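PDB 6U8T: PfhB2, which probably acts as a YopT-like cysteine protease of peptidase clan CA, here as the isolated protease domain of a larger Pasteurella toxin. Local coordinates for residues V37-C42 with A149-I154; V108-K113 with R119-A124; V172-P177 with Q188-W193. The protein carries 1 engineered substitution. All blocks are in the same frame, centred on the assembly; numbering follows the deposited sequence.

In the fold
Contact 1 and contact 2 lie on the same side of the chain's centre, with centres about 16 Å apart. Contact 3 lies on the opposite side, its centre about 40 and 48 Å from theirs. Contact 1 is buried and polar: one ion pair ties helix 20-51 to strand 147-155. Contact 2 is a partly buried beta hairpin, held by backbone bonds and flanked by charged side chains. Contact 3 is a buried apolar core, where strand 171-176 meets helix 187-201 through aromatic rings. All three touch the second subunit. Contact 1 holds the engineered S38, Cys in nature, and contact 3 holds D176. Their surroundings are consistent with a Cys-His-Asp triad assembled between chains.

Contact 1 (V37-C42 with A149-I154); sequences VSESTC and AKKISI. Engineered in segment 37-42: S38 (natural residue Cys).
E39 and K151 form a buried salt bridge between helix 20-51 and strand 147-155. K151 NZ donates to E39 OE2 at 2.7 Å. It comes from the syn side of the carboxylate, 26° out of its plane. The lysine chain is bent at chi3 and chi4 (both 63°), which folds the ammonium back to meet the acid. The two side chains cross at about a right angle, and K151 CE lies 3.4 Å from E39 OE2. The carboxylate has further partners. T98 OG1 bonds OE2, and T162 OG1 of the second subunit bonds OE1. F85 and F95 pack against E39 as well. Within the helix, V37 O takes two bonds: T41 N at 2.9 Å and T41 OG1 at 2.6 Å, from opposite faces of the carbonyl plane. Segment 149-154 pairs antiparallel with a strand of the second subunit, so the sheet runs on across the interface. S38 is engineered; the natural Cys is probably the nucleophile, as in clan CA, and S38 packs on H161 of the second subunit. Each carboxylate oxygen of E39 thus has a donor, and the nearby ammonium would probably favour the ionised acid despite its burial.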
ATOM      1  N   VAL C  37       0.003  -7.859 -13.901  1.00 15.32           N
ATOM      2  CA  VAL C  37      -1.163  -8.075 -14.804  1.00 15.18           C
ATOM      3  C   VAL C  37      -1.654  -6.708 -15.319  1.00 14.35           C
ATOM      4  O   VAL C  37      -2.026  -6.629 -16.477  1.00 13.61           O
ATOM      5  CB  VAL C  37      -2.300  -8.832 -14.093  1.00 15.16           C
ATOM      6  CG1 VAL C  37      -3.541  -8.919 -14.964  1.00 14.88           C
ATOM      7  CG2 VAL C  37      -1.847 -10.213 -13.688  1.00 15.84           C
ATOM      8  N   SER C  38      -1.676  -5.698 -14.461  1.00 13.94           N
ATOM      9  CA  SER C  38      -2.184  -4.348 -14.776  1.00 14.49           C
ATOM     10  C   SER C  38      -1.259  -3.685 -15.796  1.00 14.64           C
ATOM     11  O   SER C  38      -1.763  -3.189 -16.834  1.00 14.57           O
ATOM     12  CB  SER C  38      -2.357  -3.535 -13.511  1.00 15.17           C
ATOM     13  OG  SER C  38      -3.514  -4.046 -12.797  1.00 15.93           O
ATOM     14  N   GLU C  39       0.043  -3.736 -15.534  1.00 14.54           N
ATOM     15  CA  GLU C  39       1.109  -3.210 -16.418  1.00 14.75           C
ATOM     16  C   GLU C  39       1.010  -3.898 -17.778  1.00 14.04           C
ATOM     17  O   GLU C  39       0.875  -3.189 -18.793  1.00 15.47           O
ATOM     18  CB  GLU C  39       2.492  -3.413 -15.800  1.00 16.81           C
ATOM     19  CG  GLU C  39       3.630  -2.948 -16.689  1.00 19.81           C
ATOM     20  CD  GLU C  39       3.875  -1.442 -16.703  1.00 21.77           C
ATOM     21  OE1 GLU C  39       3.087  -0.715 -16.051  1.00 22.73           O
ATOM     22  OE2 GLU C  39       4.867  -0.987 -17.386  1.00 24.47           O
ATOM     23  N   SER C  40       1.026  -5.232 -17.808  1.00 12.88           N
ATOM     24  CA  SER C  40       1.016  -6.010 -19.062  1.00 12.47           C
ATOM     25  C   SER C  40      -0.283  -5.701 -19.824  1.00 12.07           C
ATOM     26  O   SER C  40      -0.205  -5.517 -21.067  1.00 12.72           O
ATOM     27  CB  SER C  40       1.178  -7.487 -18.793  1.00 12.81           C
ATOM     28  OG  SER C  40       1.083  -8.235 -19.998  1.00 12.84           O
ATOM     29  N   THR C  41      -1.434  -5.613 -19.138  1.00 11.22           N
ATOM     30  CA  THR C  41      -2.739  -5.387 -19.792  1.00 10.92           C
ATOM     31  C   THR C  41      -2.776  -3.981 -20.407  1.00 10.64           C
ATOM     32  O   THR C  41      -3.201  -3.876 -21.545  1.00 10.61           O
ATOM     33  CB  THR C  41      -3.935  -5.519 -18.848  1.00 10.82           C
ATOM     34  OG1 THR C  41      -3.903  -6.794 -18.210  1.00 10.85           O
ATOM     35  CG2 THR C  41      -5.243  -5.334 -19.614  1.00 10.97           C
ATOM     36  N   CYS C  42      -2.324  -2.964 -19.671  1.00 10.06           N
ATOM     37  CA  CYS C  42      -2.263  -1.576 -20.157  1.00 10.00           C
ATOM     38  C   CYS C  42      -1.332  -1.499 -21.379  1.00 10.79           C
ATOM     39  O   CYS C  42      -1.711  -0.827 -22.367  1.00 10.98           O
ATOM     40  CB  CYS C  42      -1.849  -0.610 -19.053  1.00  9.43           C
ATOM     41  SG  CYS C  42      -3.182  -0.318 -17.869  0.89  8.80           S
ATOM     42  N   ALA C 149      -1.385   8.560 -26.352  1.00 16.16           N
ATOM     43  CA  ALA C 149      -1.646   7.419 -25.464  1.00 15.80           C
ATOM     44  C   ALA C 149      -0.726   7.534 -24.241  1.00 15.66           C
ATOM     45  O   ALA C 149       0.403   8.019 -24.395  1.00 15.98           O
ATOM     46  CB  ALA C 149      -1.389   6.146 -26.246  1.00 16.21           C
ATOM     47  N   LYS C 150      -1.187   7.097 -23.061  1.00 15.58           N
ATOM     48  CA  LYS C 150      -0.445   7.198 -21.776  1.00 15.81           C
ATOM     49  C   LYS C 150      -0.496   5.858 -21.045  1.00 15.22           C
ATOM     50  O   LYS C 150      -1.588   5.236 -21.009  1.00 14.52           O
ATOM     51  CB  LYS C 150      -1.019   8.305 -20.887  1.00 16.37           C
ATOM     52  CG  LYS C 150      -0.861   9.719 -21.433  1.00 17.69           C
ATOM     53  CD  LYS C 150      -1.995  10.197 -22.319  1.00 18.29           C
ATOM     54  CE  LYS C 150      -1.743  11.560 -22.954  1.00 19.27           C
ATOM     55  NZ  LYS C 150      -0.948  12.476 -22.083  1.00 19.95           N
ATOM     56  N   LYS C 151       0.646   5.409 -20.525  1.00 14.69           N
ATOM     57  CA  LYS C 151       0.720   4.398 -19.463  1.00 14.83           C
ATOM     58  C   LYS C 151       1.003   5.123 -18.143  1.00 14.71           C
ATOM     59  O   LYS C 151       2.040   5.800 -18.028  1.00 14.79           O
ATOM     60  CB  LYS C 151       1.785   3.357 -19.789  1.00 16.54           C
ATOM     61  CG  LYS C 151       1.802   2.120 -18.895  1.00 16.42           C
ATOM     62  CD  LYS C 151       2.524   0.971 -19.542  1.00 18.01           C
ATOM     63  CE  LYS C 151       3.973   1.273 -19.790  1.00 20.07           C
ATOM     64  NZ  LYS C 151       4.698   1.497 -18.528  1.00 22.58           N
ATOM     65  N   ILE C 152       0.076   5.003 -17.205  1.00 14.61           N
ATOM     66  CA  ILE C 152      -0.004   5.790 -15.956  1.00 15.80           C
ATOM     67  C   ILE C 152       0.291   4.869 -14.757  1.00 16.79           C
ATOM     68  O   ILE C 152      -0.509   3.937 -14.515  1.00 16.03           O
ATOM     69  CB  ILE C 152      -1.379   6.467 -15.865  1.00 16.03           C
ATOM     70  CG1 ILE C 152      -1.708   7.283 -17.119  1.00 15.95           C
ATOM     71  CG2 ILE C 152      -1.454   7.348 -14.630  1.00 16.04           C
ATOM     72  CD1 ILE C 152      -3.187   7.367 -17.434  1.00 15.51           C
ATOM     73  N   SER C 153       1.428   5.080 -14.086  1.00 18.10           N
ATOM     74  CA  SER C 153       1.843   4.367 -12.847  1.00 19.54           C
ATOM     75  C   SER C 153       1.359   5.148 -11.637  1.00 18.91           C
ATOM     76  O   SER C 153       1.688   6.344 -11.587  1.00 18.53           O
ATOM     77  CB  SER C 153       3.319   4.194 -12.759  1.00 22.18           C
ATOM     78  OG  SER C 153       3.825   3.482 -13.874  1.00 30.61           O
ATOM     79  N   ILE C 154       0.566   4.528 -10.757  1.00 18.78           N
ATOM     80  CA  ILE C 154       0.118   5.170  -9.501  1.00 22.52           C
ATOM     81  C   ILE C 154       0.527   4.295  -8.329  1.00 21.25           C
ATOM     82  O   ILE C 154       0.436   3.051  -8.423  1.00 22.90           O
ATOM     83  CB  ILE C 154      -1.379   5.493  -9.486  1.00 26.65           C
ATOM     84  CG1 ILE C 154      -2.244   4.254  -9.354  1.00 29.77           C
ATOM     85  CG2 ILE C 154      -1.773   6.321 -10.704  1.00 28.13           C
ATOM     86  CD1 ILE C 154      -3.712   4.584  -9.404  1.00 38.23           C
TER

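Contact 2 (V108-K113 with R119-A124); sequences VPKEKK and RRDEVA
This contact is a beta hairpin: strand 111-114 runs antiparallel to strand 117-127. K112 and R119 form its hydrogen-bonded pair, with K112 N to R119 O at 2.8 Å and R119 N to K112 O at 3.0 Å. E111 and R120 are the next, non-hydrogen-bonded pair, and there E111 CA makes a CA-H...O contact with R119 O at 3.1 Å. Beyond them the strand breaks at D121, the centre of an inverse gamma turn. D121 N still donates to K110 O at 3.0 Å, almost straight at 176°, but from above the carbonyl plane. With R119 CG between backbone N and carbonyl carbon (chi1 68°) and the chain extended to NE, the guanidinium lies flat over K112, whose CB is 3.8 Å above its plane. K112 reaches on to D121, where CE comes 3.6 Å from OD1 and NZ makes a long salt bridge to OD2. K110 CB lies 3.7 Å from D121 CB, side by side, while K110 NZ bonds A147 O. R120 lays a guanidinium face on the P109 ring, NH1 being 3.6 Å from P109 CB. Its NH2 pairs with D99 of helix 91-104, and E111 is a long second partner. E122 to A124 pair with a strand of the second subunit. The backbone bonds therefore set the hairpin, while the two long pairs, E111-R120 and K112-D121, probably add little directional hold.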
ATOM      1  N   VAL C 108       5.266   4.097 -30.464  1.00 22.10           N
ATOM      2  CA  VAL C 108       6.415   5.066 -30.521  1.00 22.16           C
ATOM      3  C   VAL C 108       6.345   5.974 -29.299  1.00 20.65           C
ATOM      4  O   VAL C 108       5.449   6.796 -29.187  1.00 19.63           O
ATOM      5  CB  VAL C 108       6.436   5.892 -31.838  1.00 22.57           C
ATOM      6  CG1 VAL C 108       7.599   6.867 -31.829  1.00 23.18           C
ATOM      7  CG2 VAL C 108       6.492   5.003 -33.067  1.00 22.48           C
ATOM      8  N   PRO C 109       7.292   5.853 -28.357  1.00 20.97           N
ATOM      9  CA  PRO C 109       7.357   6.748 -27.211  1.00 21.35           C
ATOM     10  C   PRO C 109       7.566   8.202 -27.670  1.00 22.22           C
ATOM     11  O   PRO C 109       8.359   8.424 -28.557  1.00 23.34           O
ATOM     12  CB  PRO C 109       8.602   6.261 -26.405  1.00 21.60           C
ATOM     13  CG  PRO C 109       9.028   4.961 -27.004  1.00 21.72           C
ATOM     14  CD  PRO C 109       8.403   4.889 -28.373  1.00 21.70           C
ATOM     15  N   LYS C 110       6.892   9.152 -27.043  1.00 22.64           N
ATOM     16  CA  LYS C 110       7.111  10.599 -27.312  1.00 25.03           C
ATOM     17  C   LYS C 110       8.449  11.018 -26.707  1.00 26.23           C
ATOM     18  O   LYS C 110       8.855  10.398 -25.692  1.00 25.80           O
ATOM     19  CB  LYS C 110       5.990  11.462 -26.744  1.00 25.62           C
ATOM     20  CG  LYS C 110       4.709  11.397 -27.535  1.00 27.48           C
ATOM     21  CD  LYS C 110       3.695  12.480 -27.215  1.00 30.53           C
ATOM     22  CE  LYS C 110       2.352  12.160 -27.872  1.00 32.16           C
ATOM     23  NZ  LYS C 110       1.324  13.193 -27.600  1.00 32.76           N
ATOM     24  N   GLU C 111       9.121  11.981 -27.332  1.00 28.16           N
ATOM     25  CA  GLU C 111      10.396  12.582 -26.890  1.00 31.75           C
ATOM     26  C   GLU C 111      10.162  14.075 -26.667  1.00 32.34           C
ATOM     27  O   GLU C 111       9.351  14.671 -27.416  1.00 33.17           O
ATOM     28  CB  GLU C 111      11.511  12.385 -27.920  1.00 35.64           C
ATOM     29  CG  GLU C 111      11.502  11.031 -28.589  1.00 39.00           C
ATOM     30  CD  GLU C 111      12.854  10.360 -28.612  1.00 47.72           C
ATOM     31  OE1 GLU C 111      13.755  10.846 -29.385  1.00 48.11           O
ATOM     32  OE2 GLU C 111      13.003   9.358 -27.840  1.00 53.84           O
ATOM     33  N   LYS C 112      10.877  14.678 -25.715  1.00 33.37           N
ATOM     34  CA  LYS C 112      11.158  16.137 -25.693  1.00 35.54           C
ATOM     35  C   LYS C 112      12.533  16.324 -26.308  1.00 35.82           C
ATOM     36  O   LYS C 112      13.420  15.565 -25.925  1.00 36.76           O
ATOM     37  CB  LYS C 112      11.076  16.642 -24.261  1.00 36.94           C
ATOM     38  CG  LYS C 112       9.693  16.477 -23.637  1.00 39.44           C
ATOM     39  CD  LYS C 112       8.576  17.183 -24.409  1.00 41.15           C
ATOM     40  CE  LYS C 112       7.491  17.702 -23.484  1.00 45.60           C
ATOM     41  NZ  LYS C 112       6.212  17.946 -24.193  1.00 49.31           N
ATOM     42  N   LYS C 113      12.619  17.131 -27.360  1.00 36.62           N
ATOM     43  CA  LYS C 113      13.851  17.432 -28.122  1.00 39.47           C
ATOM     44  C   LYS C 113      14.341  18.844 -27.795  1.00 41.58           C
ATOM     45  O   LYS C 113      13.495  19.758 -27.815  1.00 44.74           O
ATOM     46  CB  LYS C 113      13.554  17.323 -29.617  1.00 40.21           C
ATOM     47  CG  LYS C 113      13.243  15.906 -30.059  1.00 39.85           C
ATOM     48  CD  LYS C 113      12.976  15.796 -31.550  1.00 42.26           C
ATOM     49  CE  LYS C 113      13.216  14.401 -32.084  1.00 42.16           C
ATOM     50  NZ  LYS C 113      12.855  13.399 -31.066  1.00 40.33           N
ATOM     51  N   ARG C 119      15.003  13.266 -24.915  1.00 37.75           N
ATOM     52  CA  ARG C 119      14.696  12.526 -23.672  1.00 38.64           C
ATOM     53  C   ARG C 119      13.216  12.123 -23.724  1.00 35.87           C
ATOM     54  O   ARG C 119      12.458  12.705 -24.514  1.00 33.16           O
ATOM     55  CB  ARG C 119      15.006  13.345 -22.423  1.00 41.46           C
ATOM     56  CG  ARG C 119      14.093  14.539 -22.254  1.00 45.26           C
ATOM     57  CD  ARG C 119      14.249  15.153 -20.879  1.00 53.43           C
ATOM     58  NE  ARG C 119      13.318  16.261 -20.737  1.00 56.47           N
ATOM     59  CZ  ARG C 119      12.012  16.131 -20.507  1.00 59.56           C
ATOM     60  NH1 ARG C 119      11.465  14.929 -20.367  1.00 60.52           N
ATOM     61  NH2 ARG C 119      11.255  17.214 -20.440  1.00 59.59           N
ATOM     62  N   ARG C 120      12.843  11.120 -22.946  1.00 33.84           N
ATOM     63  CA  ARG C 120      11.463  10.567 -22.978  1.00 32.35           C
ATOM     64  C   ARG C 120      10.504  11.633 -22.462  1.00 31.21           C
ATOM     65  O   ARG C 120      10.849  12.310 -21.506  1.00 29.72           O
ATOM     66  CB  ARG C 120      11.404   9.247 -22.204  1.00 31.22           C
ATOM     67  CG  ARG C 120      12.265   8.167 -22.834  1.00 33.71           C
ATOM     68  CD  ARG C 120      11.864   8.020 -24.297  1.00 35.69           C
ATOM     69  NE  ARG C 120      12.378   6.832 -24.946  1.00 40.32           N
ATOM     70  CZ  ARG C 120      11.949   5.588 -24.734  1.00 43.56           C
ATOM     71  NH1 ARG C 120      11.006   5.347 -23.833  1.00 42.52           N
ATOM     72  NH2 ARG C 120      12.505   4.585 -25.392  1.00 43.76           N
ATOM     73  N   ASP C 121       9.341  11.774 -23.106  1.00 31.79           N
ATOM     74  CA  ASP C 121       8.208  12.593 -22.595  1.00 31.84           C
ATOM     75  C   ASP C 121       7.508  11.773 -21.512  1.00 28.50           C
ATOM     76  O   ASP C 121       6.509  11.106 -21.823  1.00 29.90           O
ATOM     77  CB  ASP C 121       7.288  13.061 -23.722  1.00 34.33           C
ATOM     78  CG  ASP C 121       6.171  14.004 -23.276  1.00 38.91           C
ATOM     79  OD1 ASP C 121       6.268  14.550 -22.142  1.00 40.81           O
ATOM     80  OD2 ASP C 121       5.217  14.224 -24.083  1.00 44.50           O
ATOM     81  N   GLU C 122       8.078  11.753 -20.315  1.00 27.48           N
ATOM     82  CA  GLU C 122       7.445  11.148 -19.111  1.00 27.02           C
ATOM     83  C   GLU C 122       7.242  12.266 -18.095  1.00 26.14           C
ATOM     84  O   GLU C 122       8.173  13.085 -17.974  1.00 26.53           O
ATOM     85  CB  GLU C 122       8.311  10.051 -18.493  1.00 27.84           C
ATOM     86  CG  GLU C 122       8.616   8.954 -19.466  1.00 31.55           C
ATOM     87  CD  GLU C 122       9.362   7.750 -18.916  1.00 37.10           C
ATOM     88  OE1 GLU C 122       9.324   7.562 -17.677  1.00 39.91           O
ATOM     89  OE2 GLU C 122       9.985   7.007 -19.736  1.00 40.67           O
ATOM     90  N   VAL C 123       6.087  12.307 -17.436  1.00 23.62           N
ATOM     91  CA  VAL C 123       5.757  13.388 -16.478  1.00 24.62           C
ATOM     92  C   VAL C 123       5.505  12.738 -15.128  1.00 25.76           C
ATOM     93  O   VAL C 123       4.561  11.919 -15.026  1.00 29.99           O
ATOM     94  CB  VAL C 123       4.568  14.230 -16.972  1.00 24.64           C
ATOM     95  CG1 VAL C 123       4.118  15.237 -15.932  1.00 25.78           C
ATOM     96  CG2 VAL C 123       4.920  14.960 -18.261  1.00 24.33           C
ATOM     97  N   ALA C 124       6.363  13.021 -14.157  1.00 26.18           N
ATOM     98  CA  ALA C 124       6.206  12.567 -12.762  1.00 25.74           C
ATOM     99  C   ALA C 124       5.608  13.723 -11.957  1.00 27.63           C
ATOM    100  O   ALA C 124       5.649  14.887 -12.411  1.00 28.77           O
ATOM    101  CB  ALA C 124       7.529  12.117 -12.212  1.00 26.17           C
TER

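Contact 3 (V172-P177 with Q188-W193); sequences VVFFDP and QKFESW
Q188 O is gripped by two donors of S192, one turn further along helix 187-201. S192 N and S192 OG each lie 3.0 Å from this Q188 carbonyl oxygen, the hydroxyl approaching from above the carbonyl plane. No hydrogen bond spans the two segments, and what joins helix to strand 171-176 is apolar. The segment axes approach to 9.5 Å and run in roughly the same direction. V172, F174, F190 and W193 carry the contact. V172 CG1 sits over one face of the F190 ring, 3.8 Å from its centroid, as a CH-pi contact. F190 CG lies anti to its backbone N (chi1 172°), which sends the ring out toward the strand. The ring's CE1 then meets F174 CB at 3.7 Å. The F174 and F190 rings are oblique, their planes at 54° and centroids 5.7 Å apart. F174 CD2 lies at the indole edge of W193, 3.9 Å from W193 CZ3. That ring pair as a whole is also oblique, at 67°. F198 extends the cluster: its ring meets W193 and is edge-to-face with F174. M182 of strand 180-184 packs on F174 and W193. At the end of strand 171-176, D176 bonds H161 of its own chain through OD1 and Y204 through OD2, consistent with a His-Asp pair of a clan CA protease. This packing thus rests on shape and dispersion between rings; the strand's backbone bonds go to its neighbours in the sheet.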
ATOM      1  N   VAL C 172      14.242  -8.223  26.292  1.00 66.82           N
ATOM      2  CA  VAL C 172      13.311  -7.615  25.293  1.00 61.77           C
ATOM      3  C   VAL C 172      12.152  -8.579  25.052  1.00 57.97           C
ATOM      4  O   VAL C 172      12.405  -9.721  24.653  1.00 57.50           O
ATOM      5  CB  VAL C 172      14.017  -7.259  23.973  1.00 60.84           C
ATOM      6  CG1 VAL C 172      13.086  -6.479  23.061  1.00 58.30           C
ATOM      7  CG2 VAL C 172      15.301  -6.484  24.207  1.00 63.40           C
ATOM      8  N   VAL C 173      10.931  -8.142  25.336  1.00 55.48           N
ATOM      9  CA  VAL C 173       9.712  -8.891  24.938  1.00 53.55           C
ATOM     10  C   VAL C 173       9.081  -8.131  23.774  1.00 50.32           C
ATOM     11  O   VAL C 173       8.796  -6.953  23.941  1.00 49.92           O
ATOM     12  CB  VAL C 173       8.741  -9.076  26.115  1.00 54.69           C
ATOM     13  CG1 VAL C 173       7.562  -9.936  25.716  1.00 53.70           C
ATOM     14  CG2 VAL C 173       9.442  -9.686  27.315  1.00 57.34           C
ATOM     15  N   PHE C 174       8.918  -8.780  22.617  1.00 47.99           N
ATOM     16  CA  PHE C 174       8.349  -8.180  21.388  1.00 44.82           C
ATOM     17  C   PHE C 174       7.022  -8.871  21.079  1.00 43.92           C
ATOM     18  O   PHE C 174       6.979 -10.101  21.122  1.00 44.47           O
ATOM     19  CB  PHE C 174       9.344  -8.317  20.240  1.00 43.78           C
ATOM     20  CG  PHE C 174       8.864  -7.713  18.946  1.00 40.92           C
ATOM     21  CD1 PHE C 174       8.703  -6.346  18.828  1.00 40.27           C
ATOM     22  CD2 PHE C 174       8.572  -8.504  17.855  1.00 39.49           C
ATOM     23  CE1 PHE C 174       8.261  -5.782  17.639  1.00 38.21           C
ATOM     24  CE2 PHE C 174       8.092  -7.949  16.681  1.00 37.24           C
ATOM     25  CZ  PHE C 174       7.965  -6.594  16.564  1.00 36.68           C
ATOM     26  N   PHE C 175       5.957  -8.115  20.824  1.00 42.44           N
ATOM     27  CA  PHE C 175       4.611  -8.683  20.578  1.00 41.50           C
ATOM     28  C   PHE C 175       4.071  -8.120  19.272  1.00 38.92           C
ATOM     29  O   PHE C 175       3.991  -6.884  19.117  1.00 37.79           O
ATOM     30  CB  PHE C 175       3.665  -8.421  21.756  1.00 43.24           C
ATOM     31  CG  PHE C 175       2.250  -8.860  21.480  1.00 43.34           C
ATOM     32  CD1 PHE C 175       1.897 -10.202  21.504  1.00 43.84           C
ATOM     33  CD2 PHE C 175       1.276  -7.927  21.148  1.00 42.40           C
ATOM     34  CE1 PHE C 175       0.601 -10.599  21.214  1.00 43.44           C
ATOM     35  CE2 PHE C 175      -0.023  -8.336  20.868  1.00 41.72           C
ATOM     36  CZ  PHE C 175      -0.359  -9.664  20.911  1.00 42.03           C
ATOM     37  N   ASP C 176       3.729  -9.025  18.360  1.00 37.85           N
ATOM     38  CA  ASP C 176       3.096  -8.714  17.054  1.00 35.79           C
ATOM     39  C   ASP C 176       1.781  -9.481  16.961  1.00 35.63           C
ATOM     40  O   ASP C 176       1.774 -10.695  16.798  1.00 35.58           O
ATOM     41  CB  ASP C 176       4.047  -9.059  15.914  1.00 34.76           C
ATOM     42  CG  ASP C 176       3.544  -8.605  14.562  1.00 32.48           C
ATOM     43  OD1 ASP C 176       2.329  -8.317  14.459  1.00 32.10           O
ATOM     44  OD2 ASP C 176       4.371  -8.484  13.655  1.00 31.10           O
ATOM     45  N   PRO C 177       0.630  -8.793  17.073  1.00 35.60           N
ATOM     46  CA  PRO C 177      -0.672  -9.449  17.056  1.00 36.33           C
ATOM     47  C   PRO C 177      -0.926 -10.286  15.791  1.00 35.75           C
ATOM     48  O   PRO C 177      -1.901 -11.010  15.787  1.00 35.10           O
ATOM     49  CB  PRO C 177      -1.706  -8.320  17.105  1.00 36.01           C
ATOM     50  CG  PRO C 177      -0.952  -7.043  17.316  1.00 35.86           C
ATOM     51  CD  PRO C 177       0.527  -7.347  17.239  1.00 36.08           C
ATOM     52  N   GLN C 188      21.166  -7.218  21.797  1.00 70.88           N
ATOM     53  CA  GLN C 188      21.918  -7.648  20.582  1.00 71.81           C
ATOM     54  C   GLN C 188      21.085  -8.717  19.853  1.00 69.60           C
ATOM     55  O   GLN C 188      20.890  -8.601  18.625  1.00 63.75           O
ATOM     56  CB  GLN C 188      23.303  -8.181  20.969  1.00 76.41           C
ATOM     57  CG  GLN C 188      24.437  -7.791  20.030  1.00 78.84           C
ATOM     58  CD  GLN C 188      24.109  -8.177  18.619  1.00 78.22           C
ATOM     59  OE1 GLN C 188      23.530  -7.395  17.871  1.00 77.47           O
ATOM     60  NE2 GLN C 188      24.327  -9.441  18.304  1.00 79.51           N
ATOM     61  N   LYS C 189      20.614  -9.725  20.590  1.00 70.69           N
ATOM     62  CA  LYS C 189      19.898 -10.881  20.004  1.00 70.41           C
ATOM     63  C   LYS C 189      18.597 -10.396  19.350  1.00 67.61           C
ATOM     64  O   LYS C 189      18.310 -10.837  18.219  1.00 66.78           O
ATOM     65  CB  LYS C 189      19.695 -11.958  21.066  1.00 71.88           C
ATOM     66  CG  LYS C 189      20.964 -12.734  21.376  1.00 76.29           C
ATOM     67  CD  LYS C 189      20.784 -13.771  22.453  1.00 78.92           C
ATOM     68  CE  LYS C 189      22.072 -14.474  22.800  1.00 82.48           C
ATOM     69  NZ  LYS C 189      22.090 -14.878  24.224  1.00 86.29           N
ATOM     70  N   PHE C 190      17.867  -9.496  20.012  1.00 66.57           N
ATOM     71  CA  PHE C 190      16.641  -8.856  19.467  1.00 63.29           C
ATOM     72  C   PHE C 190      16.966  -8.043  18.202  1.00 62.13           C
ATOM     73  O   PHE C 190      16.254  -8.186  17.202  1.00 57.79           O
ATOM     74  CB  PHE C 190      15.953  -7.969  20.507  1.00 61.32           C
ATOM     75  CG  PHE C 190      14.829  -7.151  19.927  1.00 57.71           C
ATOM     76  CD1 PHE C 190      13.610  -7.742  19.621  1.00 55.76           C
ATOM     77  CD2 PHE C 190      15.008  -5.810  19.630  1.00 56.03           C
ATOM     78  CE1 PHE C 190      12.578  -6.998  19.065  1.00 54.06           C
ATOM     79  CE2 PHE C 190      13.980  -5.074  19.058  1.00 54.79           C
ATOM     80  CZ  PHE C 190      12.765  -5.662  18.791  1.00 52.50           C
ATOM     81  N   GLU C 191      17.998  -7.201  18.248  1.00 64.13           N
ATOM     82  CA  GLU C 191      18.337  -6.269  17.147  1.00 63.21           C
ATOM     83  C   GLU C 191      18.703  -7.079  15.899  1.00 61.10           C
ATOM     84  O   GLU C 191      18.159  -6.771  14.822  1.00 59.73           O
ATOM     85  CB  GLU C 191      19.463  -5.332  17.574  1.00 68.23           C
ATOM     86  CG  GLU C 191      19.878  -4.369  16.485  1.00 71.32           C
ATOM     87  CD  GLU C 191      20.697  -3.178  16.980  1.00 78.59           C
ATOM     88  OE1 GLU C 191      20.377  -2.592  18.053  1.00 81.67           O
ATOM     89  OE2 GLU C 191      21.665  -2.831  16.290  1.00 86.54           O
ATOM     90  N   SER C 192      19.569  -8.092  16.027  1.00 60.92           N
ATOM     91  CA  SER C 192      20.005  -8.942  14.888  1.00 59.56           C
ATOM     92  C   SER C 192      18.799  -9.665  14.292  1.00 56.70           C
ATOM     93  O   SER C 192      18.648  -9.612  13.089  1.00 56.17           O
ATOM     94  CB  SER C 192      21.058  -9.900  15.292  1.00 61.76           C
ATOM     95  OG  SER C 192      22.088  -9.173  15.911  1.00 63.99           O
ATOM     96  N   TRP C 193      17.974 -10.295  15.125  1.00 56.25           N
ATOM     97  CA  TRP C 193      16.757 -11.034  14.710  1.00 54.12           C
ATOM     98  C   TRP C 193      15.804 -10.106  13.969  1.00 54.11           C
ATOM     99  O   TRP C 193      15.324 -10.511  12.913  1.00 53.32           O
ATOM    100  CB  TRP C 193      16.053 -11.656  15.906  1.00 56.07           C
ATOM    101  CG  TRP C 193      14.729 -12.235  15.544  1.00 55.04           C
ATOM    102  CD1 TRP C 193      14.481 -13.451  14.972  1.00 55.50           C
ATOM    103  CD2 TRP C 193      13.453 -11.603  15.709  1.00 52.83           C
ATOM    104  NE1 TRP C 193      13.135 -13.629  14.809  1.00 54.20           N
ATOM    105  CE2 TRP C 193      12.481 -12.517  15.256  1.00 53.16           C
ATOM    106  CE3 TRP C 193      13.036 -10.379  16.224  1.00 53.22           C
ATOM    107  CZ2 TRP C 193      11.122 -12.233  15.304  1.00 51.96           C
ATOM    108  CZ3 TRP C 193      11.694 -10.083  16.248  1.00 52.12           C
ATOM    109  CH2 TRP C 193      10.754 -11.001  15.794  1.00 51.86           C
TER